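Local coordinates for protein 6'''-hydroxyparomomycin C oxidase (Microbacterium trichothecenolyticum, PDB 7DVE) that oxidises the C3 hydroxyl of the sugar in C-glycosides such as isoorientin and mangiferin, using bound FAD and molecular oxygen and releasing hydrogen peroxide, at residues F303-R308 with G427-D432; A299-A304 with A417-L422; T164-D169 with V195-L200. All blocks are in the same frame, centred on the assembly; numbering follows the deposited sequence.

In the fold
One antiparallel sheet of this GMC oxidoreductase underlies all three contacts, and the chemistry changes with the place in it. Contacts 1 and 2 both use strand 300-307 and share Phe-303: contact 1 joins that strand edge to edge with strand 427-436 through backbone hydrogen bonds, partly at the surface, whereas contact 2 is buried and joins the same strand to helix 406-424 mainly through apolar side chains, with no hydrogen bond across. That helix is followed in the chain by strand 427-436, so the two contacts hold consecutive elements against one strand. Contact 3, centred about 21 Å from the centre of contact 2, lies at another part of the sheet, nearer the flavin; it combines a short backbone pairing with a salt bridge.

Contact 1: F303-R308 with G427-D432; sequences FAVRMR and GDPLDD
Gly-427 starts the pairing beneath Arg-308, whose guanidinium lies flat over it, the glycine CA 3.7 Å from the plane. The arginine chain gets there by placing CG between its own N and carbonyl carbon (chi1 52°) and bending at chi3; its NH1 hydrogen-bonds to Lys-424 O, while NH2 makes a long salt bridge of 3.6 Å to Asp-428 OD1, the guanidinium and carboxylate planes nearly perpendicular. Asp-428 and Arg-306 form an antiparallel hydrogen-bonded pair, with Arg-306 N to Asp-428 O at 2.9 Å and Asp-428 N to Arg-306 O at 2.8 Å. Strand 300-307 is flanked by strand 427-436 here and, through further backbone bonds, by strand 366-373 within the antiparallel sheet. Pro-429 sits across from Val-305 in a non-hydrogen-bonded pair and sets CB 3.4 Å from Phe-303 CZ. Leu-430 then sends its N-H almost straight (178°) to Ala-304 O, at 2.8 Å. Its two methyls part: CD2 rests on Ala-304 CB at 3.9 Å, and CD1 lies by the backbone N and CB of Arg-306. Beyond it, the Asp-431 carbonyl oxygen approaches Phe-303 CE1 obliquely.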
ATOM      1  N   PHE A 303      -1.356 -18.906   8.275  1.00 46.87           N
ATOM      2  CA  PHE A 303      -1.883 -20.068   8.972  1.00 47.79           C
ATOM      3  C   PHE A 303      -3.370 -20.113   8.656  1.00 45.81           C
ATOM      4  O   PHE A 303      -3.969 -19.080   8.394  1.00 49.18           O
ATOM      5  CB  PHE A 303      -1.641 -19.911  10.477  1.00 47.37           C
ATOM      6  CG  PHE A 303      -1.607 -21.191  11.237  1.00 47.90           C
ATOM      7  CD1 PHE A 303      -0.999 -22.314  10.712  1.00 49.57           C
ATOM      8  CD2 PHE A 303      -2.164 -21.257  12.511  1.00 51.70           C
ATOM      9  CE1 PHE A 303      -0.925 -23.515  11.458  1.00 51.87           C
ATOM     10  CE2 PHE A 303      -2.126 -22.440  13.255  1.00 53.49           C
ATOM     11  CZ  PHE A 303      -1.495 -23.577  12.718  1.00 51.72           C
ATOM     12  N   ALA A 304      -3.971 -21.283   8.701  1.00 43.52           N
ATOM     13  CA  ALA A 304      -5.395 -21.404   8.431  1.00 49.23           C
ATOM     14  C   ALA A 304      -6.007 -22.323   9.470  1.00 49.77           C
ATOM     15  O   ALA A 304      -5.407 -23.348   9.812  1.00 50.22           O
ATOM     16  CB  ALA A 304      -5.652 -21.964   7.016  1.00 52.21           C
ATOM     17  N   VAL A 305      -7.193 -21.966   9.985  1.00 48.32           N
ATOM     18  CA  VAL A 305      -7.847 -22.799  10.995  1.00 51.75           C
ATOM     19  C   VAL A 305      -9.341 -22.934  10.708  1.00 51.79           C
ATOM     20  O   VAL A 305      -9.979 -22.049  10.132  1.00 50.03           O
ATOM     21  CB  VAL A 305      -7.626 -22.292  12.446  1.00 53.17           C
ATOM     22  CG1 VAL A 305      -6.144 -22.050  12.725  1.00 49.48           C
ATOM     23  CG2 VAL A 305      -8.435 -21.041  12.713  1.00 53.01           C
ATOM     24  N   ARG A 306      -9.886 -24.085  11.089  1.00 51.74           N
ATOM     25  CA  ARG A 306     -11.315 -24.335  11.068  1.00 53.80           C
ATOM     26  C   ARG A 306     -11.905 -23.967  12.424  1.00 56.38           C
ATOM     27  O   ARG A 306     -11.582 -24.595  13.440  1.00 58.07           O
ATOM     28  CB  ARG A 306     -11.601 -25.798  10.743  1.00 54.61           C
ATOM     29  CG  ARG A 306     -13.080 -26.143  10.783  1.00 57.54           C
ATOM     30  CD  ARG A 306     -13.299 -27.640  10.569  1.00 63.05           C
ATOM     31  NE  ARG A 306     -13.597 -27.863   9.160  1.00 67.65           N
ATOM     32  CZ  ARG A 306     -12.710 -28.272   8.266  1.00 65.94           C
ATOM     33  NH1 ARG A 306     -11.489 -28.646   8.626  1.00 64.48           N
ATOM     34  NH2 ARG A 306     -13.052 -28.293   6.979  1.00 67.24           N
ATOM     35  N   MET A 307     -12.767 -22.961  12.441  1.00 55.87           N
ATOM     36  CA  MET A 307     -13.392 -22.537  13.693  1.00 58.48           C
ATOM     37  C   MET A 307     -14.261 -23.644  14.292  1.00 59.30           C
ATOM     38  O   MET A 307     -15.053 -24.284  13.592  1.00 60.71           O
ATOM     39  CB  MET A 307     -14.233 -21.292  13.451  1.00 60.30           C
ATOM     40  CG  MET A 307     -13.442 -20.026  13.651  1.00 59.94           C
ATOM     41  SD  MET A 307     -14.488 -18.585  13.785  1.00 73.85           S
ATOM     42  CE  MET A 307     -15.957 -19.066  12.900  1.00 64.87           C
ATOM     43  N   ARG A 308     -14.116 -23.861  15.595  1.00 59.99           N
ATOM     44  CA  ARG A 308     -14.914 -24.839  16.322  1.00 66.27           C
ATOM     45  C   ARG A 308     -16.184 -24.179  16.878  1.00 69.78           C
ATOM     46  O   ARG A 308     -16.300 -22.950  16.939  1.00 65.38           O
ATOM     47  CB  ARG A 308     -14.091 -25.435  17.471  1.00 67.64           C
ATOM     48  CG  ARG A 308     -13.461 -24.343  18.373  1.00 68.75           C
ATOM     49  CD  ARG A 308     -12.860 -24.861  19.692  1.00 68.93           C
ATOM     50  NE  ARG A 308     -11.613 -25.585  19.446  1.00 72.84           N
ATOM     51  CZ  ARG A 308     -10.398 -25.057  19.558  1.00 68.61           C
ATOM     52  NH1 ARG A 308     -10.221 -23.779  19.876  1.00 63.06           N
ATOM     53  NH2 ARG A 308      -9.334 -25.822  19.307  1.00 67.80           N
ATOM     54  N   GLY A 427      -9.671 -22.283  16.686  1.00 57.73           N
ATOM     55  CA  GLY A 427     -10.170 -23.499  16.072  1.00 59.83           C
ATOM     56  C   GLY A 427      -9.086 -24.535  15.876  1.00 60.45           C
ATOM     57  O   GLY A 427      -8.024 -24.480  16.501  1.00 59.78           O
ATOM     58  N   ASP A 428      -9.383 -25.500  15.009  1.00 57.90           N
ATOM     59  CA  ASP A 428      -8.452 -26.568  14.723  1.00 59.64           C
ATOM     60  C   ASP A 428      -7.648 -26.227  13.479  1.00 56.27           C
ATOM     61  O   ASP A 428      -8.230 -26.001  12.409  1.00 55.82           O
ATOM     62  CB  ASP A 428      -9.184 -27.893  14.554  1.00 61.49           C
ATOM     63  CG  ASP A 428     -10.070 -28.212  15.754  1.00 66.32           C
ATOM     64  OD1 ASP A 428      -9.513 -28.465  16.843  1.00 68.90           O
ATOM     65  OD2 ASP A 428     -11.315 -28.213  15.612  1.00 69.46           O
ATOM     66  N   PRO A 429      -6.329 -26.140  13.590  1.00 55.65           N
ATOM     67  CA  PRO A 429      -5.512 -25.730  12.441  1.00 55.70           C
ATOM     68  C   PRO A 429      -5.647 -26.705  11.279  1.00 55.30           C
ATOM     69  O   PRO A 429      -5.824 -27.906  11.473  1.00 54.03           O
ATOM     70  CB  PRO A 429      -4.089 -25.728  13.007  1.00 57.90           C
ATOM     71  CG  PRO A 429      -4.269 -25.565  14.541  1.00 56.95           C
ATOM     72  CD  PRO A 429      -5.567 -26.242  14.854  1.00 55.97           C
ATOM     73  N   LEU A 430      -5.585 -26.174  10.059  1.00 53.08           N
ATOM     74  CA  LEU A 430      -5.632 -27.023   8.879  1.00 56.03           C
ATOM     75  C   LEU A 430      -4.315 -27.748   8.658  1.00 57.71           C
ATOM     76  O   LEU A 430      -4.279 -28.716   7.901  1.00 56.95           O
ATOM     77  CB  LEU A 430      -5.982 -26.200   7.637  1.00 55.44           C
ATOM     78  CG  LEU A 430      -7.444 -26.205   7.179  1.00 57.71           C
ATOM     79  CD1 LEU A 430      -8.408 -25.985   8.345  1.00 55.98           C
ATOM     80  CD2 LEU A 430      -7.677 -25.183   6.077  1.00 55.02           C
ATOM     81  N   ASP A 431      -3.269 -27.322   9.356  1.00 59.02           N
ATOM     82  CA  ASP A 431      -1.891 -27.751   9.222  1.00 56.54           C
ATOM     83  C   ASP A 431      -1.287 -27.536  10.596  1.00 56.66           C
ATOM     84  O   ASP A 431      -1.689 -26.605  11.292  1.00 58.37           O
ATOM     85  CB  ASP A 431      -1.190 -26.911   8.149  1.00 59.14           C
ATOM     86  CG  ASP A 431       0.081 -27.532   7.654  1.00 61.86           C
ATOM     87  OD1 ASP A 431       0.796 -28.168   8.473  1.00 61.54           O
ATOM     88  OD2 ASP A 431       0.357 -27.371   6.437  1.00 61.99           O
ATOM     89  N   ASP A 432      -0.364 -28.402  11.029  1.00 57.03           N
ATOM     90  CA  ASP A 432       0.081 -28.132  12.395  1.00 54.80           C
ATOM     91  C   ASP A 432       1.135 -27.033  12.456  1.00 55.70           C
ATOM     92  O   ASP A 432       1.428 -26.535  13.550  1.00 56.85           O
ATOM     93  CB  ASP A 432       0.574 -29.412  13.124  1.00 54.21           C
ATOM     94  CG  ASP A 432       1.940 -29.920  12.631  1.00 57.83           C
ATOM     95  OD1 ASP A 432       2.380 -29.486  11.537  1.00 59.68           O
ATOM     96  OD2 ASP A 432       2.554 -30.793  13.315  1.00 53.83           O
TER

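Contact 2: A299-A304 with A417-L422; sequences AQIVFA and AEIVRL
Strand 300-304 and helix 417-422 run in nearly the same direction, their axes 25° apart and 8.9 Å at closest approach, with Phe-303 and Ile-419 nearest through their CA atoms. No hydrogen bond crosses this gap; four side chains meet across it, Ile-301 and Phe-303 from the strand and Ile-419 and Val-420 from the helix. Ile-419 does most of the reaching. With CG1 swung opposite its backbone N (chi1 -165°) and chi2 also extended, its chain stretches straight toward the strand, where CD1 comes 3.3 Å from Ile-301 O and 3.8 Å from Phe-303 CB. The branch methyl CG2 of the same isoleucine meets CG2 of Ile-301 at 3.9 Å, the two side chains lying aslant. Ile-301 therefore touches the helix with its branch methyl, while the longer arm, CG1 and CD1, leads away from it. The ring of Phe-303 lies by the next residue of the helix: CE2 is 3.8 Å from Val-420 CA, and Val-420 CG2 stands over one ring face, 4.1 Å above the plane and displaced toward the rim. Pro-434 of strand 427-436 also touches Ile-301, Ile-419 and Val-420, and Leu-369 meets Ile-419, continuing the apolar layer. In a salt bridge within the helix, Arg-421 NE donates to Glu-418 OE1 at 3.0 Å, on the syn side of that oxygen but tilted from the carboxylate plane. This is helix-on-sheet packing: Ile-301 and Phe-303, alternate residues on one strand face, receive helix 406-424, while Val-302 points away, its side chain about 11 Å from that of His-444, the inferred proton acceptor.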
ATOM      1  N   ALA A 299       8.320  -9.616   6.526  1.00 53.00           N
ATOM      2  CA  ALA A 299       8.194 -11.074   6.456  1.00 53.80           C
ATOM      3  C   ALA A 299       6.819 -11.501   6.966  1.00 53.02           C
ATOM      4  O   ALA A 299       6.354 -11.023   8.005  1.00 49.65           O
ATOM      5  CB  ALA A 299       9.307 -11.742   7.268  1.00 50.15           C
ATOM      6  N   GLN A 300       6.155 -12.380   6.209  1.00 52.81           N
ATOM      7  CA  GLN A 300       4.753 -12.719   6.433  1.00 48.45           C
ATOM      8  C   GLN A 300       4.624 -14.207   6.719  1.00 50.43           C
ATOM      9  O   GLN A 300       5.156 -15.042   5.968  1.00 50.15           O
ATOM     10  CB  GLN A 300       3.912 -12.344   5.216  1.00 51.26           C
ATOM     11  CG  GLN A 300       2.434 -12.729   5.327  1.00 53.84           C
ATOM     12  CD  GLN A 300       1.591 -12.296   4.127  1.00 53.09           C
ATOM     13  OE1 GLN A 300       2.092 -12.074   3.017  1.00 54.41           O
ATOM     14  NE2 GLN A 300       0.306 -12.192   4.349  1.00 53.21           N
ATOM     15  N   ILE A 301       3.937 -14.532   7.811  1.00 49.26           N
ATOM     16  CA  ILE A 301       3.698 -15.907   8.243  1.00 48.31           C
ATOM     17  C   ILE A 301       2.190 -16.111   8.224  1.00 48.35           C
ATOM     18  O   ILE A 301       1.449 -15.280   8.752  1.00 45.40           O
ATOM     19  CB  ILE A 301       4.269 -16.184   9.650  1.00 48.91           C
ATOM     20  CG1 ILE A 301       5.794 -15.985   9.690  1.00 52.09           C
ATOM     21  CG2 ILE A 301       3.938 -17.620  10.081  1.00 48.94           C
ATOM     22  CD1 ILE A 301       6.274 -14.622  10.176  1.00 52.28           C
ATOM     23  N   VAL A 302       1.735 -17.197   7.607  1.00 46.81           N
ATOM     24  CA  VAL A 302       0.309 -17.429   7.400  1.00 47.08           C
ATOM     25  C   VAL A 302      -0.076 -18.781   7.986  1.00 48.04           C
ATOM     26  O   VAL A 302       0.740 -19.698   8.126  1.00 48.70           O
ATOM     27  CB  VAL A 302      -0.091 -17.378   5.906  1.00 49.33           C
ATOM     28  CG1 VAL A 302       0.157 -15.989   5.318  1.00 48.39           C
ATOM     29  CG2 VAL A 302       0.644 -18.476   5.114  1.00 45.99           C
ATOM     30  N   PHE A 303      -1.356 -18.906   8.275  1.00 46.87           N
ATOM     31  CA  PHE A 303      -1.883 -20.068   8.972  1.00 47.79           C
ATOM     32  C   PHE A 303      -3.370 -20.113   8.656  1.00 45.81           C
ATOM     33  O   PHE A 303      -3.969 -19.080   8.394  1.00 49.18           O
ATOM     34  CB  PHE A 303      -1.641 -19.911  10.477  1.00 47.37           C
ATOM     35  CG  PHE A 303      -1.607 -21.191  11.237  1.00 47.90           C
ATOM     36  CD1 PHE A 303      -0.999 -22.314  10.712  1.00 49.57           C
ATOM     37  CD2 PHE A 303      -2.164 -21.257  12.511  1.00 51.70           C
ATOM     38  CE1 PHE A 303      -0.925 -23.515  11.458  1.00 51.87           C
ATOM     39  CE2 PHE A 303      -2.126 -22.440  13.255  1.00 53.49           C
ATOM     40  CZ  PHE A 303      -1.495 -23.577  12.718  1.00 51.72           C
ATOM     41  N   ALA A 304      -3.971 -21.283   8.701  1.00 43.52           N
ATOM     42  CA  ALA A 304      -5.395 -21.404   8.431  1.00 49.23           C
ATOM     43  C   ALA A 304      -6.007 -22.323   9.470  1.00 49.77           C
ATOM     44  O   ALA A 304      -5.407 -23.348   9.812  1.00 50.22           O
ATOM     45  CB  ALA A 304      -5.652 -21.964   7.016  1.00 52.21           C
ATOM     46  N   ALA A 417       5.731 -19.201  16.367  1.00 56.40           N
ATOM     47  CA  ALA A 417       5.114 -19.728  17.587  1.00 55.47           C
ATOM     48  C   ALA A 417       3.857 -18.940  17.968  1.00 55.17           C
ATOM     49  O   ALA A 417       2.844 -19.528  18.390  1.00 56.47           O
ATOM     50  CB  ALA A 417       6.125 -19.736  18.733  1.00 50.96           C
ATOM     51  N   GLU A 418       3.871 -17.619  17.781  1.00 53.12           N
ATOM     52  CA  GLU A 418       2.685 -16.849  18.168  1.00 53.71           C
ATOM     53  C   GLU A 418       1.508 -17.095  17.230  1.00 54.62           C
ATOM     54  O   GLU A 418       0.351 -17.089  17.676  1.00 55.42           O
ATOM     55  CB  GLU A 418       2.981 -15.347  18.249  1.00 54.60           C
ATOM     56  CG  GLU A 418       1.713 -14.468  18.565  1.00 60.21           C
ATOM     57  CD  GLU A 418       1.154 -14.650  19.990  1.00 61.45           C
ATOM     58  OE1 GLU A 418       1.669 -15.507  20.739  1.00 61.99           O
ATOM     59  OE2 GLU A 418       0.189 -13.930  20.370  1.00 65.77           O
ATOM     60  N   ILE A 419       1.751 -17.299  15.937  1.00 54.64           N
ATOM     61  CA  ILE A 419       0.598 -17.476  15.066  1.00 56.19           C
ATOM     62  C   ILE A 419      -0.060 -18.814  15.341  1.00 53.76           C
ATOM     63  O   ILE A 419      -1.290 -18.929  15.283  1.00 53.62           O
ATOM     64  CB  ILE A 419       0.960 -17.323  13.578  1.00 52.60           C
ATOM     65  CG1 ILE A 419      -0.337 -17.148  12.775  1.00 46.76           C
ATOM     66  CG2 ILE A 419       1.721 -18.511  13.100  1.00 51.09           C
ATOM     67  CD1 ILE A 419      -0.120 -16.594  11.369  1.00 47.40           C
ATOM     68  N   VAL A 420       0.729 -19.835  15.690  1.00 53.31           N
ATOM     69  CA  VAL A 420       0.100 -21.097  16.084  1.00 52.00           C
ATOM     70  C   VAL A 420      -0.703 -20.918  17.373  1.00 56.12           C
ATOM     71  O   VAL A 420      -1.837 -21.413  17.489  1.00 56.24           O
ATOM     72  CB  VAL A 420       1.158 -22.208  16.207  1.00 53.75           C
ATOM     73  CG1 VAL A 420       0.518 -23.500  16.688  1.00 52.93           C
ATOM     74  CG2 VAL A 420       1.811 -22.410  14.866  1.00 48.14           C
ATOM     75  N   ARG A 421      -0.156 -20.174  18.349  1.00 53.91           N
ATOM     76  CA  ARG A 421      -0.905 -19.965  19.588  1.00 53.92           C
ATOM     77  C   ARG A 421      -2.220 -19.219  19.337  1.00 55.72           C
ATOM     78  O   ARG A 421      -3.259 -19.542  19.930  1.00 55.19           O
ATOM     79  CB  ARG A 421      -0.043 -19.214  20.605  1.00 54.97           C
ATOM     80  CG  ARG A 421      -0.727 -18.992  21.948  1.00 60.46           C
ATOM     81  CD  ARG A 421       0.069 -18.040  22.866  1.00 58.75           C
ATOM     82  NE  ARG A 421      -0.350 -16.655  22.678  1.00 61.25           N
ATOM     83  CZ  ARG A 421      -1.470 -16.145  23.182  1.00 63.30           C
ATOM     84  NH1 ARG A 421      -2.281 -16.871  23.934  1.00 63.06           N
ATOM     85  NH2 ARG A 421      -1.788 -14.880  22.921  1.00 61.29           N
ATOM     86  N   LEU A 422      -2.203 -18.215  18.462  1.00 55.01           N
ATOM     87  CA  LEU A 422      -3.440 -17.487  18.191  1.00 52.79           C
ATOM     88  C   LEU A 422      -4.435 -18.347  17.410  1.00 55.69           C
ATOM     89  O   LEU A 422      -5.648 -18.259  17.644  1.00 53.58           O
ATOM     90  CB  LEU A 422      -3.153 -16.198  17.424  1.00 53.10           C
ATOM     91  CG  LEU A 422      -2.335 -15.052  18.018  1.00 56.65           C
ATOM     92  CD1 LEU A 422      -1.993 -14.048  16.917  1.00 53.72           C
ATOM     93  CD2 LEU A 422      -3.035 -14.355  19.172  1.00 54.57           C
TER

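Contact 3: T164-D169 with V195-L200; sequences TTDAFD and VQRMPL
Thr-164 and Leu-200 form an antiparallel hydrogen-bonded pair in which each backbone group is used: Thr-164 N donates to Leu-200 O at 2.8 Å, and Leu-200 N to Thr-164 O. The chain then leaves the sheet through an ST turn, Thr-164 OG1 lying opposite its own N (chi1 174°), where it accepts from Asp-166 N at 3.1 Å in an almost straight bond (173°), and a type I turn closed by Asp-169 N on Asp-166 O. Strand 196-204 answers with Arg-197, whose methylenes pass the Thr-165 carbonyl before its guanidinium takes the Asp-169 carboxylate side-on. NE meets the syn lone pair of Asp-169 OD1 at 3.0 Å; NH2 reaches Asp-169 OD2 at 3.3 Å from above the carboxylate plane, the two planes being 67° apart. Asp-166 OD1, which is hydrogen-bonded to Thr-165 OG1, adds only a charge near Arg-197 NE. A leucine in place of Arg-197 would probably leave the Asp-169 carboxylate without the two N-H donors and the charge of the arginine, and the turn less firmly tied to the strand. Leu-200 touches Ala-131, an FAD-binding residue, and its CD1 also meets the edge of the Phe-168 ring, 3.4 Å from CE2.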
ATOM      1  N   THR A 164     -13.474   2.172   8.309  1.00 52.57           N
ATOM      2  CA  THR A 164     -14.457   1.862   9.334  1.00 51.91           C
ATOM      3  C   THR A 164     -14.130   0.529   9.974  1.00 51.10           C
ATOM      4  O   THR A 164     -13.538  -0.355   9.341  1.00 53.34           O
ATOM      5  CB  THR A 164     -15.874   1.812   8.767  1.00 54.58           C
ATOM      6  OG1 THR A 164     -16.772   1.366   9.794  1.00 54.82           O
ATOM      7  CG2 THR A 164     -15.918   0.829   7.601  1.00 54.36           C
ATOM      8  N   THR A 165     -14.534   0.385  11.238  1.00 52.46           N
ATOM      9  CA  THR A 165     -14.369  -0.869  11.972  1.00 50.87           C
ATOM     10  C   THR A 165     -15.643  -1.713  12.017  1.00 52.41           C
ATOM     11  O   THR A 165     -15.578  -2.872  12.428  1.00 52.64           O
ATOM     12  CB  THR A 165     -13.925  -0.580  13.417  1.00 50.98           C
ATOM     13  OG1 THR A 165     -14.951   0.184  14.078  1.00 51.90           O
ATOM     14  CG2 THR A 165     -12.609   0.197  13.466  1.00 47.44           C
ATOM     15  N   ASP A 166     -16.789  -1.160  11.615  1.00 49.80           N
ATOM     16  CA  ASP A 166     -18.097  -1.735  11.900  1.00 54.61           C
ATOM     17  C   ASP A 166     -18.714  -2.475  10.722  1.00 53.59           C
ATOM     18  O   ASP A 166     -19.795  -3.034  10.877  1.00 56.50           O
ATOM     19  CB  ASP A 166     -19.072  -0.637  12.353  1.00 54.41           C
ATOM     20  CG  ASP A 166     -18.567   0.111  13.573  1.00 57.59           C
ATOM     21  OD1 ASP A 166     -17.878  -0.513  14.415  1.00 59.65           O
ATOM     22  OD2 ASP A 166     -18.849   1.321  13.691  1.00 64.09           O
ATOM     23  N   ALA A 167     -18.045  -2.513   9.573  1.00 52.99           N
ATOM     24  CA  ALA A 167     -18.656  -3.011   8.342  1.00 57.03           C
ATOM     25  C   ALA A 167     -19.243  -4.412   8.492  1.00 54.38           C
ATOM     26  O   ALA A 167     -20.256  -4.730   7.852  1.00 55.41           O
ATOM     27  CB  ALA A 167     -17.622  -2.999   7.213  1.00 54.66           C
ATOM     28  N   PHE A 168     -18.649  -5.242   9.348  1.00 50.79           N
ATOM     29  CA  PHE A 168     -19.083  -6.616   9.559  1.00 50.94           C
ATOM     30  C   PHE A 168     -19.856  -6.819  10.851  1.00 53.82           C
ATOM     31  O   PHE A 168     -20.078  -7.967  11.235  1.00 56.23           O
ATOM     32  CB  PHE A 168     -17.874  -7.553   9.555  1.00 51.00           C
ATOM     33  CG  PHE A 168     -17.158  -7.597   8.253  1.00 50.37           C
ATOM     34  CD1 PHE A 168     -17.527  -8.502   7.277  1.00 50.88           C
ATOM     35  CD2 PHE A 168     -16.116  -6.726   7.990  1.00 49.94           C
ATOM     36  CE1 PHE A 168     -16.874  -8.535   6.052  1.00 47.41           C
ATOM     37  CE2 PHE A 168     -15.459  -6.761   6.772  1.00 49.49           C
ATOM     38  CZ  PHE A 168     -15.847  -7.674   5.808  1.00 48.95           C
ATOM     39  N   ASP A 169     -20.297  -5.751  11.530  1.00 52.59           N
ATOM     40  CA  ASP A 169     -20.880  -5.942  12.861  1.00 55.17           C
ATOM     41  C   ASP A 169     -22.258  -6.603  12.841  1.00 55.64           C
ATOM     42  O   ASP A 169     -22.710  -7.063  13.896  1.00 54.74           O
ATOM     43  CB  ASP A 169     -20.988  -4.615  13.611  1.00 54.79           C
ATOM     44  CG  ASP A 169     -19.671  -4.186  14.251  1.00 58.09           C
ATOM     45  OD1 ASP A 169     -18.647  -4.883  14.104  1.00 56.60           O
ATOM     46  OD2 ASP A 169     -19.663  -3.115  14.897  1.00 64.56           O
ATOM     47  N   VAL A 195      -7.030  -7.079  21.446  1.00 65.07           N
ATOM     48  CA  VAL A 195      -7.699  -7.600  20.267  1.00 62.65           C
ATOM     49  C   VAL A 195      -8.947  -6.769  19.974  1.00 59.26           C
ATOM     50  O   VAL A 195      -9.699  -6.406  20.885  1.00 60.40           O
ATOM     51  CB  VAL A 195      -8.021  -9.083  20.493  1.00 62.04           C
ATOM     52  CG1 VAL A 195      -8.727  -9.652  19.286  1.00 61.09           C
ATOM     53  CG2 VAL A 195      -6.731  -9.856  20.754  1.00 66.21           C
ATOM     54  N   GLN A 196      -9.146  -6.419  18.708  1.00 54.39           N
ATOM     55  CA  GLN A 196     -10.192  -5.473  18.333  1.00 58.26           C
ATOM     56  C   GLN A 196     -10.510  -5.668  16.856  1.00 56.61           C
ATOM     57  O   GLN A 196      -9.856  -6.459  16.166  1.00 52.94           O
ATOM     58  CB  GLN A 196      -9.763  -4.027  18.626  1.00 58.11           C
ATOM     59  CG  GLN A 196      -8.358  -3.641  18.088  1.00 56.67           C
ATOM     60  CD  GLN A 196      -7.949  -2.257  18.548  1.00 60.60           C
ATOM     61  OE1 GLN A 196      -8.478  -1.251  18.062  1.00 59.32           O
ATOM     62  NE2 GLN A 196      -7.039  -2.192  19.517  1.00 63.26           N
ATOM     63  N   ARG A 197     -11.525  -4.941  16.369  1.00 53.13           N
ATOM     64  CA  ARG A 197     -11.855  -5.025  14.951  1.00 52.93           C
ATOM     65  C   ARG A 197     -10.748  -4.401  14.123  1.00 51.33           C
ATOM     66  O   ARG A 197     -10.114  -3.435  14.547  1.00 52.26           O
ATOM     67  CB  ARG A 197     -13.170  -4.316  14.638  1.00 53.36           C
ATOM     68  CG  ARG A 197     -14.358  -4.789  15.429  1.00 52.48           C
ATOM     69  CD  ARG A 197     -15.200  -3.582  15.833  1.00 57.74           C
ATOM     70  NE  ARG A 197     -16.571  -3.957  16.128  1.00 55.70           N
ATOM     71  CZ  ARG A 197     -17.006  -4.134  17.366  1.00 61.81           C
ATOM     72  NH1 ARG A 197     -16.178  -4.056  18.401  1.00 60.30           N
ATOM     73  NH2 ARG A 197     -18.303  -4.372  17.579  1.00 62.48           N
ATOM     74  N   MET A 198     -10.492  -4.958  12.957  1.00 47.82           N
ATOM     75  CA  MET A 198      -9.549  -4.295  12.080  1.00 47.82           C
ATOM     76  C   MET A 198     -10.213  -3.051  11.495  1.00 48.63           C
ATOM     77  O   MET A 198     -11.344  -3.131  11.011  1.00 48.82           O
ATOM     78  CB  MET A 198      -9.079  -5.207  10.954  1.00 48.80           C
ATOM     79  CG  MET A 198      -8.057  -4.509  10.064  1.00 43.87           C
ATOM     80  SD  MET A 198      -6.485  -4.276  10.910  1.00 56.44           S
ATOM     81  CE  MET A 198      -5.803  -5.942  10.805  1.00 49.34           C
ATOM     82  N   PRO A 199      -9.572  -1.890  11.528  1.00 50.11           N
ATOM     83  CA  PRO A 199     -10.109  -0.755  10.758  1.00 48.77           C
ATOM     84  C   PRO A 199      -9.863  -0.987   9.278  1.00 47.66           C
ATOM     85  O   PRO A 199      -8.745  -1.308   8.872  1.00 50.41           O
ATOM     86  CB  PRO A 199      -9.340   0.461  11.293  1.00 46.03           C
ATOM     87  CG  PRO A 199      -8.577  -0.008  12.499  1.00 46.01           C
ATOM     88  CD  PRO A 199      -8.524  -1.503  12.490  1.00 50.87           C
ATOM     89  N   LEU A 200     -10.921  -0.866   8.467  1.00 49.05           N
ATOM     90  CA  LEU A 200     -10.882  -1.323   7.078  1.00 47.51           C
ATOM     91  C   LEU A 200     -11.287  -0.216   6.118  1.00 49.63           C
ATOM     92  O   LEU A 200     -12.248   0.517   6.367  1.00 52.68           O
ATOM     93  CB  LEU A 200     -11.808  -2.539   6.848  1.00 46.89           C
ATOM     94  CG  LEU A 200     -11.482  -3.912   7.438  1.00 48.42           C
ATOM     95  CD1 LEU A 200     -12.680  -4.875   7.260  1.00 42.88           C
ATOM     96  CD2 LEU A 200     -10.149  -4.534   6.828  1.00 44.29           C
TER